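Side-chain contacts in aryl acylamidase (PDB 4YJ6), which probably hydrolyses the amide bond of N-acylated aromatic amines, as an aryl-acylamidase of the amidase signature family: residues V8-A13 / Q485-P490; R151-L156 / A167-A172. All coordinates share one frame; numbering follows the deposited sequence.

Contact 1 of 2, residues V8-A13 / Q485-P490; sequences VHWKSA and QYYDIP
Trp10 and Tyr487 meet through their side chains across a backbone gap of 9.2 Å between the CA atoms of the two residues. Residues 8-11 form a type II beta turn, closed by Lys11 N to Val8 O at 3.1 Å. Trp10 takes its third position with a positive phi of 70°, unusual for a residue with a CB, while 485-490 passes from a 3-10 turn into a short helix. The CB of Trp10 points toward 485-490, and with CG anti to the carbonyl carbon (chi1 -55°) the indole reaches Tyr487 and Pro490. The contact thereby joins the N-terminal loop to the C-terminal end of the amidase signature fold. The six-membered ring does the touching: CZ3 of Trp10 reaches CB of Tyr487 at 3.7 Å, and the two rings lie obliquely, planes 37° apart. Beside it, CG of Pro490 meets CH2 of Trp10 at 4.0 Å, at the indole edge and near its plane. A broad indole suits this place because one side chain can reach both partners. His9 NE2, hydrogen-bonded to Asp173 O, sits over one indole face toward its rim, whereas the hydroxyl of Tyr487 makes a weak hydrogen bond with Asn196 O, outside the two segments.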
# COMPACT_ATOMS: atom_id res chain seq x y z
N VAL A 8 -17.58 -8.02 14.91
CA VAL A 8 -16.97 -7.34 13.76
C VAL A 8 -15.74 -8.07 13.15
O VAL A 8 -15.37 -7.78 12.03
CB VAL A 8 -16.58 -5.90 14.11
CG1 VAL A 8 -17.83 -5.14 14.60
CG2 VAL A 8 -15.48 -5.87 15.19
N HIS A 9 -15.10 -8.98 13.86
CA HIS A 9 -13.91 -9.66 13.33
C HIS A 9 -14.27 -10.29 12.00
O HIS A 9 -15.29 -10.99 11.89
CB HIS A 9 -13.44 -10.74 14.32
CG HIS A 9 -12.00 -11.13 14.16
ND1 HIS A 9 -11.46 -12.21 14.81
CD2 HIS A 9 -10.99 -10.57 13.45
CE1 HIS A 9 -10.18 -12.32 14.52
NE2 HIS A 9 -9.86 -11.33 13.69
N TRP A 10 -13.43 -10.04 10.99
CA TRP A 10 -13.61 -10.62 9.64
C TRP A 10 -14.79 -10.11 8.80
O TRP A 10 -15.00 -10.56 7.66
CB TRP A 10 -13.61 -12.18 9.68
CG TRP A 10 -12.39 -12.76 10.35
CD1 TRP A 10 -12.33 -13.40 11.57
CD2 TRP A 10 -11.05 -12.76 9.83
NE1 TRP A 10 -11.03 -13.78 11.84
CE2 TRP A 10 -10.22 -13.40 10.79
CE3 TRP A 10 -10.46 -12.28 8.65
CZ2 TRP A 10 -8.84 -13.57 10.61
CZ3 TRP A 10 -9.10 -12.44 8.47
CH2 TRP A 10 -8.29 -13.09 9.44
N LYS A 11 -15.58 -9.18 9.32
CA LYS A 11 -16.67 -8.62 8.54
C LYS A 11 -16.08 -7.71 7.46
O LYS A 11 -15.08 -7.01 7.72
CB LYS A 11 -17.62 -7.81 9.40
CG LYS A 11 -18.39 -8.67 10.40
CD LYS A 11 -19.57 -9.38 9.72
CE LYS A 11 -20.54 -9.97 10.78
NZ LYS A 11 -19.92 -11.14 11.48
N SER A 12 -16.70 -7.71 6.28
CA SER A 12 -16.27 -6.79 5.21
C SER A 12 -16.77 -5.37 5.45
O SER A 12 -17.67 -5.13 6.26
CB SER A 12 -16.75 -7.28 3.85
OG SER A 12 -18.15 -7.13 3.73
N ALA A 13 -16.18 -4.40 4.76
CA ALA A 13 -16.70 -3.04 4.82
C ALA A 13 -18.14 -3.01 4.30
O ALA A 13 -18.98 -2.31 4.86
CB ALA A 13 -15.81 -2.07 4.00
N GLN A 485 -10.10 -18.51 1.91
CA GLN A 485 -9.86 -19.68 2.75
C GLN A 485 -8.53 -19.59 3.46
O GLN A 485 -8.38 -20.13 4.55
CB GLN A 485 -9.91 -20.98 1.93
CG GLN A 485 -8.76 -21.16 0.97
CD GLN A 485 -9.00 -20.50 -0.37
OE1 GLN A 485 -9.98 -19.76 -0.59
NE2 GLN A 485 -8.11 -20.79 -1.31
N TYR A 486 -7.54 -18.91 2.87
CA TYR A 486 -6.24 -18.84 3.52
C TYR A 486 -6.25 -18.01 4.83
O TYR A 486 -5.34 -18.14 5.65
CB TYR A 486 -5.19 -18.26 2.58
CG TYR A 486 -5.07 -19.02 1.25
CD1 TYR A 486 -4.89 -20.40 1.22
CD2 TYR A 486 -5.15 -18.34 0.05
CE1 TYR A 486 -4.80 -21.08 -0.01
CE2 TYR A 486 -5.05 -19.00 -1.17
CZ TYR A 486 -4.89 -20.37 -1.19
OH TYR A 486 -4.79 -20.99 -2.41
N TYR A 487 -7.27 -17.17 5.01
CA TYR A 487 -7.37 -16.40 6.26
C TYR A 487 -7.58 -17.35 7.44
O TYR A 487 -7.48 -16.93 8.59
CB TYR A 487 -8.49 -15.33 6.23
CG TYR A 487 -8.25 -14.24 5.19
CD1 TYR A 487 -7.06 -13.52 5.20
CD2 TYR A 487 -9.19 -13.97 4.22
CE1 TYR A 487 -6.82 -12.53 4.23
CE2 TYR A 487 -8.96 -13.00 3.26
CZ TYR A 487 -7.79 -12.28 3.28
OH TYR A 487 -7.59 -11.32 2.30
N ASP A 488 -7.89 -18.63 7.18
CA ASP A 488 -7.99 -19.56 8.31
C ASP A 488 -6.71 -19.60 9.12
O ASP A 488 -6.72 -19.90 10.32
CB ASP A 488 -8.31 -21.00 7.83
CG ASP A 488 -9.72 -21.14 7.24
OD1 ASP A 488 -10.56 -20.24 7.38
OD2 ASP A 488 -9.98 -22.19 6.64
N ILE A 489 -5.58 -19.33 8.49
CA ILE A 489 -4.31 -19.41 9.20
C ILE A 489 -4.22 -18.32 10.27
O ILE A 489 -4.10 -18.63 11.46
CB ILE A 489 -3.12 -19.40 8.21
CG1 ILE A 489 -3.11 -20.70 7.36
CG2 ILE A 489 -1.81 -19.23 8.95
CD1 ILE A 489 -2.16 -20.65 6.14
N PRO A 490 -4.27 -17.04 9.87
CA PRO A 490 -4.30 -16.03 10.95
C PRO A 490 -5.50 -16.17 11.92
O PRO A 490 -5.34 -15.89 13.10
CB PRO A 490 -4.32 -14.68 10.19
CG PRO A 490 -4.83 -15.01 8.80
CD PRO A 490 -4.34 -16.44 8.52

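Contact 2 of 2, residues R151-L156 / A167-A172; sequences RNPFNL and AAALVA
Pro153 carries the apolar packing against one flank of helix 165-172. Its CG is 4.0 Å from CB of Ala172, and its CD lies 4.2 Å from CB of Ala169. These alanines are three residues apart, less than one helical turn, and their small methyls let the proline ring come close to the helix backbone. Van der Waals contacts with carbonyls complete the fit: CG of Pro153 approaches Ala169 O at 3.5 Å, and Arg151 O rests 3.8 Å from CB of Ala169.

No hydrogen bond crosses between the segments; the polar bonds instead shape the loop. Asn155 N bonds to Asn152 O, closing a type I beta turn in which proline suits the second position, with its restricted phi and no N-H to satisfy. An Asx turn reinforces it. Asn152 carries CG anti to its own N (chi1 -160°), and OD1 accepts from Phe154 N at 2.9 Å, the N-H pointing at it at 159° from a donor 19° off the carbonyl plane. Asn152 ND2 donates to Trp194 O and Asn159 O, so both ends of this buried amide have partners.

The alanine-rich helix probably lies within the Gly/Ser-rich signature sequence of the family. Helix 190-195 touches it through Ala168 and Ala172, while Phe154, beyond the proline, packs on helix 488-491 and on Pro455 of strand 454-462.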
# COMPACT_ATOMS: atom_id res chain seq x y z
N ARG A 151 4.73 -7.59 12.29
CA ARG A 151 4.84 -9.03 12.01
C ARG A 151 3.68 -9.59 11.19
O ARG A 151 2.57 -9.06 11.19
CB ARG A 151 4.97 -9.78 13.35
CG ARG A 151 6.13 -9.24 14.19
CD ARG A 151 6.36 -10.08 15.48
NE ARG A 151 7.44 -9.49 16.28
CZ ARG A 151 7.30 -8.52 17.19
NH1 ARG A 151 6.11 -8.01 17.46
NH2 ARG A 151 8.36 -8.05 17.84
N ASN A 152 3.97 -10.68 10.49
CA ASN A 152 3.05 -11.26 9.54
C ASN A 152 2.02 -12.15 10.23
O ASN A 152 2.42 -13.12 10.89
CB ASN A 152 3.86 -12.11 8.54
CG ASN A 152 3.10 -12.36 7.27
OD1 ASN A 152 1.95 -12.79 7.31
ND2 ASN A 152 3.72 -12.02 6.13
N PRO A 153 0.70 -11.85 10.09
CA PRO A 153 -0.31 -12.71 10.73
C PRO A 153 -0.23 -14.16 10.28
O PRO A 153 -0.78 -15.02 10.96
CB PRO A 153 -1.65 -12.10 10.29
CG PRO A 153 -1.30 -10.64 9.98
CD PRO A 153 0.07 -10.72 9.37
N PHE A 154 0.40 -14.43 9.14
CA PHE A 154 0.51 -15.83 8.69
C PHE A 154 1.63 -16.59 9.42
O PHE A 154 1.66 -17.83 9.40
CB PHE A 154 0.70 -15.89 7.17
CG PHE A 154 -0.58 -15.78 6.44
CD1 PHE A 154 -1.22 -16.90 5.94
CD2 PHE A 154 -1.19 -14.55 6.32
CE1 PHE A 154 -2.43 -16.79 5.31
CE2 PHE A 154 -2.40 -14.42 5.71
CZ PHE A 154 -3.04 -15.53 5.20
N ASN A 155 2.57 -15.86 10.00
CA ASN A 155 3.64 -16.43 10.80
C ASN A 155 4.42 -15.27 11.41
O ASN A 155 5.16 -14.56 10.73
CB ASN A 155 4.56 -17.34 9.95
CG ASN A 155 5.64 -18.00 10.78
OD1 ASN A 155 6.03 -17.48 11.83
ND2 ASN A 155 6.12 -19.15 10.32
N LEU A 156 4.24 -15.04 12.71
CA LEU A 156 4.83 -13.85 13.34
C LEU A 156 6.36 -13.81 13.34
O LEU A 156 6.94 -12.80 13.66
CB LEU A 156 4.28 -13.65 14.78
CG LEU A 156 2.88 -13.01 14.86
CD1 LEU A 156 1.86 -13.84 14.12
CD2 LEU A 156 2.49 -12.90 16.32
N ALA A 167 -0.77 -1.48 8.06
CA ALA A 167 -2.06 -1.48 7.36
C ALA A 167 -2.42 -2.91 6.92
O ALA A 167 -3.52 -3.42 7.20
CB ALA A 167 -1.97 -0.56 6.11
N ALA A 168 -1.49 -3.56 6.23
CA ALA A 168 -1.78 -4.87 5.69
C ALA A 168 -1.98 -5.90 6.83
O ALA A 168 -2.85 -6.74 6.72
CB ALA A 168 -0.66 -5.35 4.75
N ALA A 169 -1.17 -5.83 7.88
CA ALA A 169 -1.24 -6.80 8.96
C ALA A 169 -2.62 -6.73 9.66
O ALA A 169 -3.25 -7.75 9.92
CB ALA A 169 -0.10 -6.56 9.99
N LEU A 170 -3.12 -5.53 9.92
CA LEU A 170 -4.44 -5.43 10.52
C LEU A 170 -5.53 -6.02 9.63
O LEU A 170 -6.42 -6.72 10.12
CB LEU A 170 -4.80 -3.96 10.85
CG LEU A 170 -3.95 -3.34 11.95
CD1 LEU A 170 -4.42 -1.87 12.20
CD2 LEU A 170 -4.06 -4.14 13.25
N VAL A 171 -5.46 -5.76 8.32
CA VAL A 171 -6.46 -6.28 7.41
C VAL A 171 -6.34 -7.80 7.29
O VAL A 171 -7.35 -8.49 7.28
CB VAL A 171 -6.34 -5.59 6.02
CG1 VAL A 171 -7.29 -6.24 4.97
CG2 VAL A 171 -6.66 -4.07 6.22
N ALA A 172 -5.11 -8.30 7.20
CA ALA A 172 -4.89 -9.74 7.05
C ALA A 172 -5.30 -10.52 8.29
O ALA A 172 -5.64 -11.71 8.19
CB ALA A 172 -3.43 -10.04 6.69

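From the N terminus, the chain first passes through 8-13 and then runs for 471 residues, most of the enzyme, before 485-490 returns to close contact 1. Within this long loop lies contact 2, a short closure in which 151-156 is separated by ten residues from 167-172. The two do not cross, yet they touch, with centres about 11 Å apart. Ala172 O, in the last turn of helix 165-172, lies 3.2 Å from Trp10 CH2, and Pro490 CB packs 3.6 Å from Pro153 O. Both chain ends are thus brought against helix 165-172 and its neighbouring turn, with Pro490 of helix 488-491 touching Trp10 in contact 1 and Pro153 of contact 2.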